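Long-range contacts in glutathione transferase o1 (Bombyx mori, PDB 3RBT), which belongs to the Omega glutathione transferases, a family of glutathione-dependent transferases and dehydroascorbate reductases, though its own activity is probably impaired: residues R28-D33 with I75-I80; G38-L43 with E91-C96; I154-L159 with S202-F207. One frame throughout, in Å; residues are numbered along the deposited sequence.

Interaction 1: residues R28-D33 with I75-I80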
ATOM      1  N   ARG A  28      10.995  -4.252 -19.397  1.00 24.60           N
ATOM      2  CA  ARG A  28      10.369  -5.539 -19.702  1.00 24.54           C
ATOM      3  C   ARG A  28       9.281  -5.881 -18.694  1.00 23.27           C
ATOM      4  O   ARG A  28       9.551  -5.988 -17.497  1.00 23.25           O
ATOM      5  CB  ARG A  28      11.423  -6.646 -19.719  1.00 25.43           C
ATOM      6  CG  ARG A  28      10.911  -8.020 -20.157  1.00 26.10           C
ATOM      7  CD  ARG A  28      12.056  -9.030 -20.163  1.00 28.93           C
ATOM      8  NE  ARG A  28      13.017  -8.779 -21.240  1.00 30.90           N
ATOM      9  CZ  ARG A  28      14.330  -8.990 -21.156  1.00 32.85           C
ATOM     10  NH1 ARG A  28      14.881  -9.447 -20.037  1.00 33.01           N
ATOM     11  NH2 ARG A  28      15.104  -8.735 -22.203  1.00 35.30           N
ATOM     12  N   LEU A  29       8.060  -6.065 -19.186  1.00 22.52           N
ATOM     13  CA  LEU A  29       6.964  -6.504 -18.341  1.00 21.14           C
ATOM     14  C   LEU A  29       6.666  -7.990 -18.532  1.00 22.00           C
ATOM     15  O   LEU A  29       6.372  -8.441 -19.651  1.00 22.68           O
ATOM     16  CB  LEU A  29       5.704  -5.667 -18.597  1.00 20.16           C
ATOM     17  CG  LEU A  29       4.553  -5.856 -17.589  1.00 18.91           C
ATOM     18  CD1 LEU A  29       4.909  -5.298 -16.210  1.00 15.27           C
ATOM     19  CD2 LEU A  29       3.247  -5.241 -18.100  1.00 17.51           C
ATOM     20  N   TYR A  30       6.770  -8.739 -17.435  1.00 21.61           N
ATOM     21  CA  TYR A  30       6.279 -10.111 -17.357  1.00 21.84           C
ATOM     22  C   TYR A  30       4.818 -10.065 -16.914  1.00 21.13           C
ATOM     23  O   TYR A  30       4.498  -9.594 -15.820  1.00 19.81           O
ATOM     24  CB  TYR A  30       7.108 -10.941 -16.374  1.00 22.46           C
ATOM     25  CG  TYR A  30       8.558 -11.141 -16.770  1.00 22.70           C
ATOM     26  CD1 TYR A  30       9.527 -10.217 -16.394  1.00 22.86           C
ATOM     27  CD2 TYR A  30       8.963 -12.264 -17.492  1.00 23.60           C
ATOM     28  CE1 TYR A  30      10.866 -10.389 -16.745  1.00 24.03           C
ATOM     29  CE2 TYR A  30      10.303 -12.444 -17.855  1.00 25.33           C
ATOM     30  CZ  TYR A  30      11.247 -11.499 -17.462  1.00 26.15           C
ATOM     31  OH  TYR A  30      12.578 -11.639 -17.790  1.00 28.53           O
ATOM     32  N   HIS A  31       3.942 -10.568 -17.777  1.00 21.34           N
ATOM     33  CA  HIS A  31       2.511 -10.313 -17.682  1.00 20.91           C
ATOM     34  C   HIS A  31       1.737 -11.544 -18.115  1.00 21.72           C
ATOM     35  O   HIS A  31       2.082 -12.176 -19.117  1.00 22.61           O
ATOM     36  CB  HIS A  31       2.175  -9.111 -18.580  1.00 20.56           C
ATOM     37  CG  HIS A  31       0.714  -8.911 -18.846  1.00 20.71           C
ATOM     38  ND1 HIS A  31      -0.188  -8.568 -17.860  1.00 20.97           N
ATOM     39  CD2 HIS A  31       0.008  -8.954 -20.003  1.00 21.69           C
ATOM     40  CE1 HIS A  31      -1.390  -8.433 -18.394  1.00 20.99           C
ATOM     41  NE2 HIS A  31      -1.297  -8.663 -19.694  1.00 22.45           N
ATOM     42  N   VAL A  32       0.720 -11.915 -17.344  1.00 21.63           N
ATOM     43  CA  VAL A  32      -0.206 -12.956 -17.786  1.00 22.76           C
ATOM     44  C   VAL A  32      -1.350 -12.301 -18.564  1.00 23.03           C
ATOM     45  O   VAL A  32      -2.022 -11.408 -18.054  1.00 22.16           O
ATOM     46  CB  VAL A  32      -0.794 -13.764 -16.615  1.00 22.87           C
ATOM     47  CG1 VAL A  32      -1.839 -14.751 -17.132  1.00 24.32           C
ATOM     48  CG2 VAL A  32       0.301 -14.496 -15.867  1.00 23.37           C
ATOM     49  N   ASP A  33      -1.576 -12.765 -19.787  1.00 24.37           N
ATOM     50  CA  ASP A  33      -2.619 -12.225 -20.650  1.00 25.24           C
ATOM     51  C   ASP A  33      -3.939 -12.084 -19.891  1.00 24.49           C
ATOM     52  O   ASP A  33      -4.340 -12.994 -19.184  1.00 25.03           O
ATOM     53  CB  ASP A  33      -2.800 -13.128 -21.880  1.00 27.20           C
ATOM     54  CG  ASP A  33      -2.672 -12.367 -23.184  1.00 29.76           C
ATOM     55  OD1 ASP A  33      -2.604 -11.117 -23.155  1.00 33.10           O
ATOM     56  OD2 ASP A  33      -2.630 -13.013 -24.250  1.00 33.59           O
ATOM     57  N   ILE A  75       2.578 -11.133  -9.693  1.00 21.67           N
ATOM     58  CA  ILE A  75       2.378 -10.615 -11.050  1.00 20.98           C
ATOM     59  C   ILE A  75       1.704  -9.248 -11.013  1.00 19.50           C
ATOM     60  O   ILE A  75       0.920  -8.973 -10.100  1.00 19.73           O
ATOM     61  CB  ILE A  75       1.568 -11.585 -11.973  1.00 21.52           C
ATOM     62  CG1 ILE A  75       0.162 -11.848 -11.409  1.00 21.51           C
ATOM     63  CG2 ILE A  75       2.359 -12.891 -12.252  1.00 22.99           C
ATOM     64  CD1 ILE A  75      -0.741 -12.597 -12.373  1.00 23.50           C
ATOM     65  N   PRO A  76       2.024  -8.378 -11.987  1.00 18.69           N
ATOM     66  CA  PRO A  76       3.045  -8.590 -13.021  1.00 18.74           C
ATOM     67  C   PRO A  76       4.430  -8.335 -12.445  1.00 18.78           C
ATOM     68  O   PRO A  76       4.553  -8.015 -11.263  1.00 18.64           O
ATOM     69  CB  PRO A  76       2.710  -7.509 -14.047  1.00 18.26           C
ATOM     70  CG  PRO A  76       2.215  -6.382 -13.200  1.00 18.02           C
ATOM     71  CD  PRO A  76       1.370  -7.066 -12.142  1.00 17.73           C
ATOM     72  N   VAL A  77       5.461  -8.484 -13.271  1.00 19.41           N
ATOM     73  CA  VAL A  77       6.813  -8.110 -12.882  1.00 19.66           C
ATOM     74  C   VAL A  77       7.362  -7.121 -13.904  1.00 20.31           C
ATOM     75  O   VAL A  77       7.295  -7.362 -15.114  1.00 20.70           O
ATOM     76  CB  VAL A  77       7.769  -9.320 -12.830  1.00 20.68           C
ATOM     77  CG1 VAL A  77       9.188  -8.860 -12.467  1.00 20.46           C
ATOM     78  CG2 VAL A  77       7.277 -10.372 -11.843  1.00 20.02           C
ATOM     79  N   LEU A  78       7.890  -6.003 -13.420  1.00 19.93           N
ATOM     80  CA  LEU A  78       8.585  -5.085 -14.294  1.00 20.42           C
ATOM     81  C   LEU A  78      10.077  -5.251 -14.054  1.00 21.02           C
ATOM     82  O   LEU A  78      10.566  -5.045 -12.928  1.00 20.64           O
ATOM     83  CB  LEU A  78       8.136  -3.632 -14.050  1.00 19.70           C
ATOM     84  CG  LEU A  78       8.775  -2.543 -14.926  1.00 21.42           C
ATOM     85  CD1 LEU A  78       8.229  -2.546 -16.359  1.00 21.37           C
ATOM     86  CD2 LEU A  78       8.605  -1.159 -14.303  1.00 20.78           C
ATOM     87  N   GLU A  79      10.786  -5.643 -15.108  1.00 21.59           N
ATOM     88  CA  GLU A  79      12.234  -5.793 -15.046  1.00 23.00           C
ATOM     89  C   GLU A  79      12.856  -4.526 -15.607  1.00 23.38           C
ATOM     90  O   GLU A  79      12.496  -4.084 -16.696  1.00 22.83           O
ATOM     91  CB  GLU A  79      12.707  -7.026 -15.824  1.00 23.64           C
ATOM     92  CG  GLU A  79      14.193  -7.370 -15.622  1.00 25.89           C
ATOM     93  CD  GLU A  79      14.609  -8.673 -16.300  1.00 26.17           C
ATOM     94  OE1 GLU A  79      14.074  -8.991 -17.380  1.00 27.40           O
ATOM     95  OE2 GLU A  79      15.478  -9.378 -15.753  1.00 26.50           O
ATOM     96  N   ILE A  80      13.797  -3.958 -14.852  1.00 24.18           N
ATOM     97  CA  ILE A  80      14.365  -2.648 -15.152  1.00 24.76           C
ATOM     98  C   ILE A  80      15.893  -2.727 -15.077  1.00 27.07           C
ATOM     99  O   ILE A  80      16.431  -3.595 -14.390  1.00 27.51           O
ATOM    100  CB  ILE A  80      13.824  -1.558 -14.177  1.00 24.08           C
ATOM    101  CG1 ILE A  80      14.116  -1.924 -12.711  1.00 23.86           C
ATOM    102  CG2 ILE A  80      12.311  -1.353 -14.364  1.00 22.41           C
ATOM    103  CD1 ILE A  80      14.062  -0.743 -11.762  1.00 23.58           C
TER
HETATM  104  O   HOH W   1      17.331  -9.485 -18.034  1.00 10.67           O
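CD1 of Leu29 lies on the ring of Pro76, 3.8 Å from its CB, and the same methyl also reaches CB of Leu78, so that one methyl touches both Pro76, just before the strand, and Leu78, which shares its face of the sheet. On the other face CB of Tyr30 rests against CB of Val77, at 4.0 Å. Strands 28-31 and 77-80 run antiparallel, at 159°, and Leu29 and Leu78 form a non-hydrogen-bonded pair between the hydrogen-bonded pairs Arg28-Glu79 and Tyr30-Val77. The four backbone bonds include Tyr30 N to Val77 O and Glu79 N to Arg28 O, both 2.7 Å.

The polar edge gathers on OE1 of Glu79. Arg28 NH1 binds it in a salt bridge of 2.8 Å, and Tyr30 OH donates to it at 3.1 Å from the opposite face of the carboxylate plane. With CG anti to the carbonyl carbon (chi1 -64°), the tyrosine ring runs along the sheet to Glu79 and turns its edge to Val77 O. A phenylalanine in place of Tyr30 would probably leave OE1 held from one side, by Arg28, and the carboxylate freer to turn. Arg28 has a second carboxylate partner, Glu53, at its NE.

The peptide bond before Pro76 is cis, as in the thioredoxin-like domain of glutathione transferases generally. Strand 27-31 pairs on its other flank with strand 52-56, strand 87-89 borders 77-80, helix 36-47 covers Leu29 and Pro76, and helix 92-102 covers Leu78.

Interaction 2: residues G38-L43 with E91-C96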
ATOM      1  N   GLY A  38      -1.434  -6.388 -14.462  1.00 16.02           N
ATOM      2  CA  GLY A  38      -0.573  -6.113 -15.608  1.00 15.93           C
ATOM      3  C   GLY A  38      -1.155  -5.046 -16.523  1.00 15.73           C
ATOM      4  O   GLY A  38      -0.425  -4.211 -17.039  1.00 15.81           O
ATOM      5  N   HIS A  39      -2.471  -5.085 -16.728  1.00 16.12           N
ATOM      6  CA  HIS A  39      -3.197  -4.079 -17.528  1.00 16.33           C
ATOM      7  C   HIS A  39      -2.913  -2.668 -16.985  1.00 16.30           C
ATOM      8  O   HIS A  39      -2.591  -1.749 -17.748  1.00 17.00           O
ATOM      9  CB  HIS A  39      -4.698  -4.383 -17.499  1.00 16.26           C
ATOM     10  CG  HIS A  39      -5.515  -3.613 -18.498  1.00 16.36           C
ATOM     11  ND1 HIS A  39      -6.841  -3.903 -18.744  1.00 15.57           N
ATOM     12  CD2 HIS A  39      -5.198  -2.578 -19.317  1.00 15.75           C
ATOM     13  CE1 HIS A  39      -7.311  -3.066 -19.654  1.00 17.24           C
ATOM     14  NE2 HIS A  39      -6.331  -2.257 -20.022  1.00 16.93           N
ATOM     15  N   ARG A  40      -3.018  -2.524 -15.666  1.00 15.77           N
ATOM     16  CA  ARG A  40      -2.585  -1.339 -14.925  1.00 16.00           C
ATOM     17  C   ARG A  40      -1.218  -0.808 -15.318  1.00 15.69           C
ATOM     18  O   ARG A  40      -1.062   0.378 -15.615  1.00 15.88           O
ATOM     19  CB  ARG A  40      -2.501  -1.677 -13.440  1.00 16.07           C
ATOM     20  CG  ARG A  40      -3.625  -1.204 -12.617  1.00 17.25           C
ATOM     21  CD  ARG A  40      -3.266  -1.366 -11.142  1.00 18.19           C
ATOM     22  NE  ARG A  40      -4.384  -0.918 -10.324  1.00 17.59           N
ATOM     23  CZ  ARG A  40      -4.535  -1.157  -9.032  1.00 16.50           C
ATOM     24  NH1 ARG A  40      -3.631  -1.859  -8.364  1.00 15.56           N
ATOM     25  NH2 ARG A  40      -5.608  -0.683  -8.417  1.00 18.77           N
ATOM     26  N   VAL A  41      -0.219  -1.686 -15.262  1.00 15.37           N
ATOM     27  CA  VAL A  41       1.145  -1.313 -15.578  1.00 15.49           C
ATOM     28  C   VAL A  41       1.294  -0.998 -17.072  1.00 16.18           C
ATOM     29  O   VAL A  41       2.022  -0.076 -17.435  1.00 17.11           O
ATOM     30  CB  VAL A  41       2.160  -2.393 -15.119  1.00 15.30           C
ATOM     31  CG1 VAL A  41       3.588  -1.960 -15.452  1.00 14.67           C
ATOM     32  CG2 VAL A  41       2.022  -2.645 -13.606  1.00 14.43           C
ATOM     33  N   LEU A  42       0.606  -1.747 -17.934  1.00 16.15           N
ATOM     34  CA  LEU A  42       0.608  -1.429 -19.372  1.00 16.95           C
ATOM     35  C   LEU A  42       0.070  -0.019 -19.657  1.00 16.68           C
ATOM     36  O   LEU A  42       0.621   0.698 -20.483  1.00 17.19           O
ATOM     37  CB  LEU A  42      -0.168  -2.476 -20.194  1.00 17.03           C
ATOM     38  CG  LEU A  42       0.480  -3.862 -20.334  1.00 18.51           C
ATOM     39  CD1 LEU A  42      -0.518  -4.882 -20.900  1.00 19.09           C
ATOM     40  CD2 LEU A  42       1.743  -3.797 -21.203  1.00 18.25           C
ATOM     41  N   LEU A  43      -1.004   0.361 -18.973  1.00 16.15           N
ATOM     42  CA  LEU A  43      -1.587   1.703 -19.123  1.00 16.70           C
ATOM     43  C   LEU A  43      -0.607   2.826 -18.756  1.00 16.77           C
ATOM     44  O   LEU A  43      -0.458   3.799 -19.501  1.00 17.40           O
ATOM     45  CB  LEU A  43      -2.862   1.833 -18.282  1.00 15.87           C
ATOM     46  CG  LEU A  43      -4.046   0.965 -18.715  1.00 16.81           C
ATOM     47  CD1 LEU A  43      -5.211   1.083 -17.706  1.00 15.12           C
ATOM     48  CD2 LEU A  43      -4.495   1.242 -20.160  1.00 16.36           C
ATOM     49  N   GLU A  91       4.686  -5.728  -7.434  1.00 18.32           N
ATOM     50  CA  GLU A  91       3.510  -5.016  -6.905  1.00 18.26           C
ATOM     51  C   GLU A  91       3.109  -3.807  -7.756  1.00 17.07           C
ATOM     52  O   GLU A  91       3.867  -2.832  -7.856  1.00 17.01           O
ATOM     53  CB  GLU A  91       3.689  -4.643  -5.426  1.00 19.31           C
ATOM     54  CG  GLU A  91       3.825  -5.846  -4.495  1.00 24.26           C
ATOM     55  CD  GLU A  91       3.649  -5.493  -3.034  1.00 30.30           C
ATOM     56  OE1 GLU A  91       3.095  -4.409  -2.742  1.00 32.57           O
ATOM     57  OE2 GLU A  91       4.062  -6.310  -2.163  1.00 35.24           O
ATOM     58  N   SER A  92       1.921  -3.880  -8.364  1.00 15.69           N
ATOM     59  CA  SER A  92       1.516  -2.934  -9.423  1.00 15.40           C
ATOM     60  C   SER A  92       1.549  -1.470  -8.988  1.00 15.28           C
ATOM     61  O   SER A  92       1.948  -0.607  -9.761  1.00 15.35           O
ATOM     62  CB  SER A  92       0.122  -3.282  -9.984  1.00 15.31           C
ATOM     63  OG  SER A  92      -0.885  -3.092  -9.001  1.00 15.23           O
ATOM     64  N   VAL A  93       1.130  -1.206  -7.753  1.00 15.44           N
ATOM     65  CA  VAL A  93       1.199   0.140  -7.182  1.00 16.04           C
ATOM     66  C   VAL A  93       2.641   0.641  -7.081  1.00 15.79           C
ATOM     67  O   VAL A  93       2.947   1.749  -7.509  1.00 16.01           O
ATOM     68  CB  VAL A  93       0.535   0.211  -5.785  1.00 16.35           C
ATOM     69  CG1 VAL A  93       0.642   1.633  -5.221  1.00 17.96           C
ATOM     70  CG2 VAL A  93      -0.929  -0.218  -5.871  1.00 16.87           C
ATOM     71  N   VAL A  94       3.521  -0.179  -6.515  1.00 15.73           N
ATOM     72  CA  VAL A  94       4.933   0.189  -6.375  1.00 15.98           C
ATOM     73  C   VAL A  94       5.577   0.400  -7.755  1.00 15.77           C
ATOM     74  O   VAL A  94       6.340   1.364  -7.967  1.00 16.05           O
ATOM     75  CB  VAL A  94       5.699  -0.868  -5.556  1.00 16.41           C
ATOM     76  CG1 VAL A  94       7.179  -0.547  -5.495  1.00 17.60           C
ATOM     77  CG2 VAL A  94       5.119  -0.954  -4.150  1.00 16.46           C
ATOM     78  N   ILE A  95       5.229  -0.488  -8.685  1.00 14.74           N
ATOM     79  CA  ILE A  95       5.728  -0.441 -10.066  1.00 14.75           C
ATOM     80  C   ILE A  95       5.326   0.858 -10.760  1.00 14.34           C
ATOM     81  O   ILE A  95       6.166   1.545 -11.337  1.00 15.02           O
ATOM     82  CB  ILE A  95       5.245  -1.662 -10.892  1.00 13.82           C
ATOM     83  CG1 ILE A  95       6.034  -2.920 -10.483  1.00 15.20           C
ATOM     84  CG2 ILE A  95       5.436  -1.406 -12.362  1.00 14.12           C
ATOM     85  CD1 ILE A  95       5.398  -4.269 -10.923  1.00 12.30           C
ATOM     86  N   CYS A  96       4.043   1.196 -10.678  1.00 13.71           N
ATOM     87  CA  CYS A  96       3.526   2.367 -11.351  1.00 13.70           C
ATOM     88  C   CYS A  96       4.067   3.647 -10.729  1.00 13.77           C
ATOM     89  O   CYS A  96       4.338   4.603 -11.453  1.00 14.15           O
ATOM     90  CB  CYS A  96       1.993   2.366 -11.339  1.00 13.49           C
ATOM     91  SG  CYS A  96       1.239   1.099 -12.411  1.00 14.99           S
TER
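Arg40 NH1 donates to Ser92 OG at 3.1 Å, the N-H...O angle being 156°, and the hydroxyl oxygen lies at the edge of the guanidinium, in its plane. The bond ties helix 36-47 to the start of helix 92-102, the two helices that lie on the same face of the sheet in this thioredoxin-like domain. Their short segments run nearly parallel, 9° apart, with axes 9.6 Å from each other. Ser92 OG sits between its own backbone N and carbonyl carbon (chi1 66°), which turns it toward the arginine. Arg40 stretches out from CG to NE to get there, and its NE bonds to the carbonyl O of Met178 in helix 174-186, so the buried charge also links this helix pair to the neighbouring domain. Glu91, at the N-cap, and Ser92 probably match the acidic residue and serine that bind the gamma-glutamyl end of glutathione in relatives.

Deeper between the helices, Val41 is the apolar wedge. Its side chain crosses that of Ile95 at about a right angle, CG1 coming to 3.6 Å from Ile95 CG2. The other branch, CG2, reaches Cys96 SG at 4.0 Å, and that sulfur lies equally close to Val41 CA.

Interaction 3: residues I154-L159 with S202-F207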
ATOM      1  N   ILE A 154     -19.018   5.228  -3.780  1.00 33.49           N
ATOM      2  CA  ILE A 154     -17.929   6.046  -3.242  1.00 32.22           C
ATOM      3  C   ILE A 154     -17.246   6.841  -4.362  1.00 30.83           C
ATOM      4  O   ILE A 154     -17.036   8.049  -4.244  1.00 30.65           O
ATOM      5  CB  ILE A 154     -16.901   5.169  -2.459  1.00 31.37           C
ATOM      6  CG1 ILE A 154     -17.500   4.723  -1.116  1.00 33.11           C
ATOM      7  CG2 ILE A 154     -15.574   5.912  -2.237  1.00 30.50           C
ATOM      8  CD1 ILE A 154     -16.860   3.466  -0.537  1.00 33.44           C
ATOM      9  N   PHE A 155     -16.925   6.156  -5.453  1.00 29.47           N
ATOM     10  CA  PHE A 155     -16.245   6.791  -6.581  1.00 28.66           C
ATOM     11  C   PHE A 155     -17.125   7.760  -7.369  1.00 29.91           C
ATOM     12  O   PHE A 155     -16.617   8.711  -7.960  1.00 30.18           O
ATOM     13  CB  PHE A 155     -15.587   5.737  -7.478  1.00 27.27           C
ATOM     14  CG  PHE A 155     -14.270   5.257  -6.949  1.00 24.88           C
ATOM     15  CD1 PHE A 155     -13.081   5.753  -7.470  1.00 23.47           C
ATOM     16  CD2 PHE A 155     -14.213   4.348  -5.894  1.00 25.09           C
ATOM     17  CE1 PHE A 155     -11.846   5.334  -6.969  1.00 20.98           C
ATOM     18  CE2 PHE A 155     -12.973   3.917  -5.379  1.00 23.65           C
ATOM     19  CZ  PHE A 155     -11.793   4.413  -5.922  1.00 20.93           C
ATOM     20  N   GLU A 156     -18.436   7.529  -7.352  1.00 31.11           N
ATOM     21  CA  GLU A 156     -19.390   8.446  -7.972  1.00 32.85           C
ATOM     22  C   GLU A 156     -19.399   9.767  -7.210  1.00 33.88           C
ATOM     23  O   GLU A 156     -19.281  10.841  -7.804  1.00 34.00           O
ATOM     24  CB  GLU A 156     -20.800   7.836  -7.989  1.00 33.94           C
ATOM     25  CG  GLU A 156     -21.915   8.808  -8.395  1.00 35.88           C
ATOM     26  CD  GLU A 156     -21.862   9.203  -9.857  1.00 36.09           C
ATOM     27  OE1 GLU A 156     -22.473  10.228 -10.209  1.00 38.15           O
ATOM     28  OE2 GLU A 156     -21.217   8.495 -10.661  1.00 35.34           O
ATOM     29  N   LYS A 157     -19.528   9.661  -5.890  1.00 34.55           N
ATOM     30  CA  LYS A 157     -19.503  10.810  -5.000  1.00 35.90           C
ATOM     31  C   LYS A 157     -18.180  11.572  -5.084  1.00 34.74           C
ATOM     32  O   LYS A 157     -18.175  12.804  -5.111  1.00 35.55           O
ATOM     33  CB  LYS A 157     -19.798  10.373  -3.565  1.00 36.69           C
ATOM     34  CG  LYS A 157     -21.285  10.113  -3.311  1.00 39.91           C
ATOM     35  CD  LYS A 157     -21.516   9.319  -2.027  1.00 42.11           C
ATOM     36  CE  LYS A 157     -22.995   9.007  -1.825  1.00 44.71           C
ATOM     37  NZ  LYS A 157     -23.179   7.913  -0.829  1.00 45.70           N
ATOM     38  N   GLU A 158     -17.071  10.835  -5.149  1.00 33.02           N
ATOM     39  CA  GLU A 158     -15.748  11.444  -5.258  1.00 32.10           C
ATOM     40  C   GLU A 158     -15.551  12.196  -6.576  1.00 31.91           C
ATOM     41  O   GLU A 158     -15.060  13.327  -6.574  1.00 32.21           O
ATOM     42  CB  GLU A 158     -14.646  10.395  -5.089  1.00 30.65           C
ATOM     43  CG  GLU A 158     -13.232  10.968  -5.143  1.00 30.67           C
ATOM     44  CD  GLU A 158     -12.908  11.885  -3.972  1.00 32.49           C
ATOM     45  OE1 GLU A 158     -13.386  11.629  -2.852  1.00 34.21           O
ATOM     46  OE2 GLU A 158     -12.161  12.864  -4.165  1.00 33.92           O
ATOM     47  N   LEU A 159     -15.918  11.564  -7.693  1.00 31.14           N
ATOM     48  CA  LEU A 159     -15.803  12.218  -9.000  1.00 31.27           C
ATOM     49  C   LEU A 159     -16.683  13.473  -9.068  1.00 32.94           C
ATOM     50  O   LEU A 159     -16.253  14.504  -9.590  1.00 33.63           O
ATOM     51  CB  LEU A 159     -16.154  11.247 -10.132  1.00 30.54           C
ATOM     52  CG  LEU A 159     -15.981  11.687 -11.587  1.00 30.76           C
ATOM     53  CD1 LEU A 159     -14.545  12.103 -11.899  1.00 29.10           C
ATOM     54  CD2 LEU A 159     -16.409  10.554 -12.502  1.00 30.41           C
ATOM     55  N   SER A 202     -27.014   3.336 -14.349  1.00 47.18           N
ATOM     56  CA  SER A 202     -27.766   4.585 -14.202  1.00 48.04           C
ATOM     57  C   SER A 202     -27.680   5.183 -12.794  1.00 47.10           C
ATOM     58  O   SER A 202     -27.966   6.368 -12.600  1.00 47.60           O
ATOM     59  CB  SER A 202     -29.229   4.358 -14.604  1.00 50.46           C
ATOM     60  OG  SER A 202     -30.048   5.463 -14.251  1.00 53.29           O
ATOM     61  N   LEU A 203     -27.282   4.357 -11.825  1.00 45.47           N
ATOM     62  CA  LEU A 203     -27.077   4.790 -10.440  1.00 44.82           C
ATOM     63  C   LEU A 203     -25.865   5.707 -10.290  1.00 42.89           C
ATOM     64  O   LEU A 203     -25.785   6.490  -9.338  1.00 43.31           O
ATOM     65  CB  LEU A 203     -26.921   3.578  -9.508  1.00 44.34           C
ATOM     66  CG  LEU A 203     -28.179   2.786  -9.130  1.00 46.78           C
ATOM     67  CD1 LEU A 203     -27.841   1.340  -8.803  1.00 46.19           C
ATOM     68  CD2 LEU A 203     -28.929   3.448  -7.967  1.00 48.89           C
ATOM     69  N   PHE A 204     -24.931   5.606 -11.232  1.00 40.72           N
ATOM     70  CA  PHE A 204     -23.683   6.363 -11.172  1.00 38.91           C
ATOM     71  C   PHE A 204     -23.464   7.126 -12.474  1.00 38.61           C
ATOM     72  O   PHE A 204     -22.664   6.700 -13.315  1.00 37.52           O
ATOM     73  CB  PHE A 204     -22.511   5.423 -10.877  1.00 36.75           C
ATOM     74  CG  PHE A 204     -22.853   4.334  -9.903  1.00 36.96           C
ATOM     75  CD1 PHE A 204     -23.021   4.621  -8.550  1.00 37.44           C
ATOM     76  CD2 PHE A 204     -23.043   3.026 -10.340  1.00 36.26           C
ATOM     77  CE1 PHE A 204     -23.359   3.621  -7.648  1.00 37.38           C
ATOM     78  CE2 PHE A 204     -23.381   2.022  -9.448  1.00 36.22           C
ATOM     79  CZ  PHE A 204     -23.537   2.320  -8.099  1.00 36.79           C
ATOM     80  N   PRO A 205     -24.175   8.260 -12.640  1.00 39.63           N
ATOM     81  CA  PRO A 205     -24.209   8.980 -13.916  1.00 39.93           C
ATOM     82  C   PRO A 205     -22.883   9.631 -14.296  1.00 38.09           C
ATOM     83  O   PRO A 205     -22.492   9.569 -15.459  1.00 37.75           O
ATOM     84  CB  PRO A 205     -25.312  10.028 -13.709  1.00 41.96           C
ATOM     85  CG  PRO A 205     -25.395  10.217 -12.244  1.00 42.09           C
ATOM     86  CD  PRO A 205     -25.034   8.899 -11.625  1.00 41.02           C
ATOM     87  N   ASN A 206     -22.196  10.234 -13.329  1.00 37.04           N
ATOM     88  CA  ASN A 206     -20.878  10.830 -13.585  1.00 35.43           C
ATOM     89  C   ASN A 206     -19.793   9.774 -13.847  1.00 33.09           C
ATOM     90  O   ASN A 206     -18.956   9.942 -14.739  1.00 32.42           O
ATOM     91  CB  ASN A 206     -20.477  11.777 -12.445  1.00 35.43           C
ATOM     92  CG  ASN A 206     -21.390  13.003 -12.354  1.00 37.75           C
ATOM     93  OD1 ASN A 206     -21.808  13.550 -13.371  1.00 38.75           O
ATOM     94  ND2 ASN A 206     -21.693  13.434 -11.130  1.00 37.29           N
ATOM     95  N   PHE A 207     -19.833   8.682 -13.088  1.00 31.74           N
ATOM     96  CA  PHE A 207     -18.898   7.566 -13.281  1.00 29.79           C
ATOM     97  C   PHE A 207     -19.105   6.930 -14.648  1.00 30.00           C
ATOM     98  O   PHE A 207     -18.140   6.676 -15.365  1.00 28.94           O
ATOM     99  CB  PHE A 207     -19.063   6.511 -12.180  1.00 29.14           C
ATOM    100  CG  PHE A 207     -17.852   5.638 -11.987  1.00 27.48           C
ATOM    101  CD1 PHE A 207     -16.776   6.082 -11.226  1.00 25.90           C
ATOM    102  CD2 PHE A 207     -17.788   4.375 -12.570  1.00 27.07           C
ATOM    103  CE1 PHE A 207     -15.649   5.283 -11.040  1.00 25.06           C
ATOM    104  CE2 PHE A 207     -16.670   3.562 -12.396  1.00 26.65           C
ATOM    105  CZ  PHE A 207     -15.593   4.017 -11.626  1.00 26.27           C
TER
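The carboxylate of Glu156 reaches across to the first turn of helix 205-216 and takes two successive backbone N-H groups, one with each oxygen. OE1 accepts from Asn206 N at 3.1 Å through its syn lone pair; OE2 accepts from Phe207 N at 2.8 Å, also on the syn side but 17° out of the carboxylate plane. Both torsions matter here: CG stands anti to the backbone N (chi1 170°) and the chain then bends at chi2 (70°), carrying the carboxylate over to the other segment. The Glu156 and Pro205 side chains cross at about a right angle, with Pro205 CD 3.2 Å from Glu156 OE1. Phe204, at the N-cap position, packs along the aliphatic part of Glu156, its CD1 3.9 Å from Glu156 CB.

Such a pairing lets a side chain from one helix satisfy the N-H groups that the start of another leaves without carbonyl partners, and the negative charge is probably favoured by the helix dipole. The helices joined, 145-162 and 205-216, both belong to the all-helical C-terminal domain of the glutathione transferase fold.

The Phe207 ring, its CG anti to the backbone N, brings CE1 to 3.6 Å from CB of Phe155, whose own ring leads away to meet Phe126 edge-to-face. One turn along, Leu159 lays CD2 against Asn206 O at 3.4 Å, while ND2 of Asn206 is hydrogen-bonded to OG1 of Thr160.

Overall arrangement
Interactions 1 and 2 share the thioredoxin-like N-terminal domain and interlock: their segments alternate along the chain, their centres lie about 9 Å apart, and Leu29 touches Val41 while Leu78 touches Ile95. One joins the two central strands of the sheet, the other the two helices packed on it, so sheet and helices form a continuous core. Interaction 3 follows both in the sequence and lies in the helical C-terminal domain, its centre about 32 Å from that of interaction 1 and about 24 Å from that of interaction 2. Helix 174-186 spans part of this gap, contacting Arg40 and Cys96 of interaction 2 and Phe155 and Phe207 of interaction 3, and thus connects the two domains.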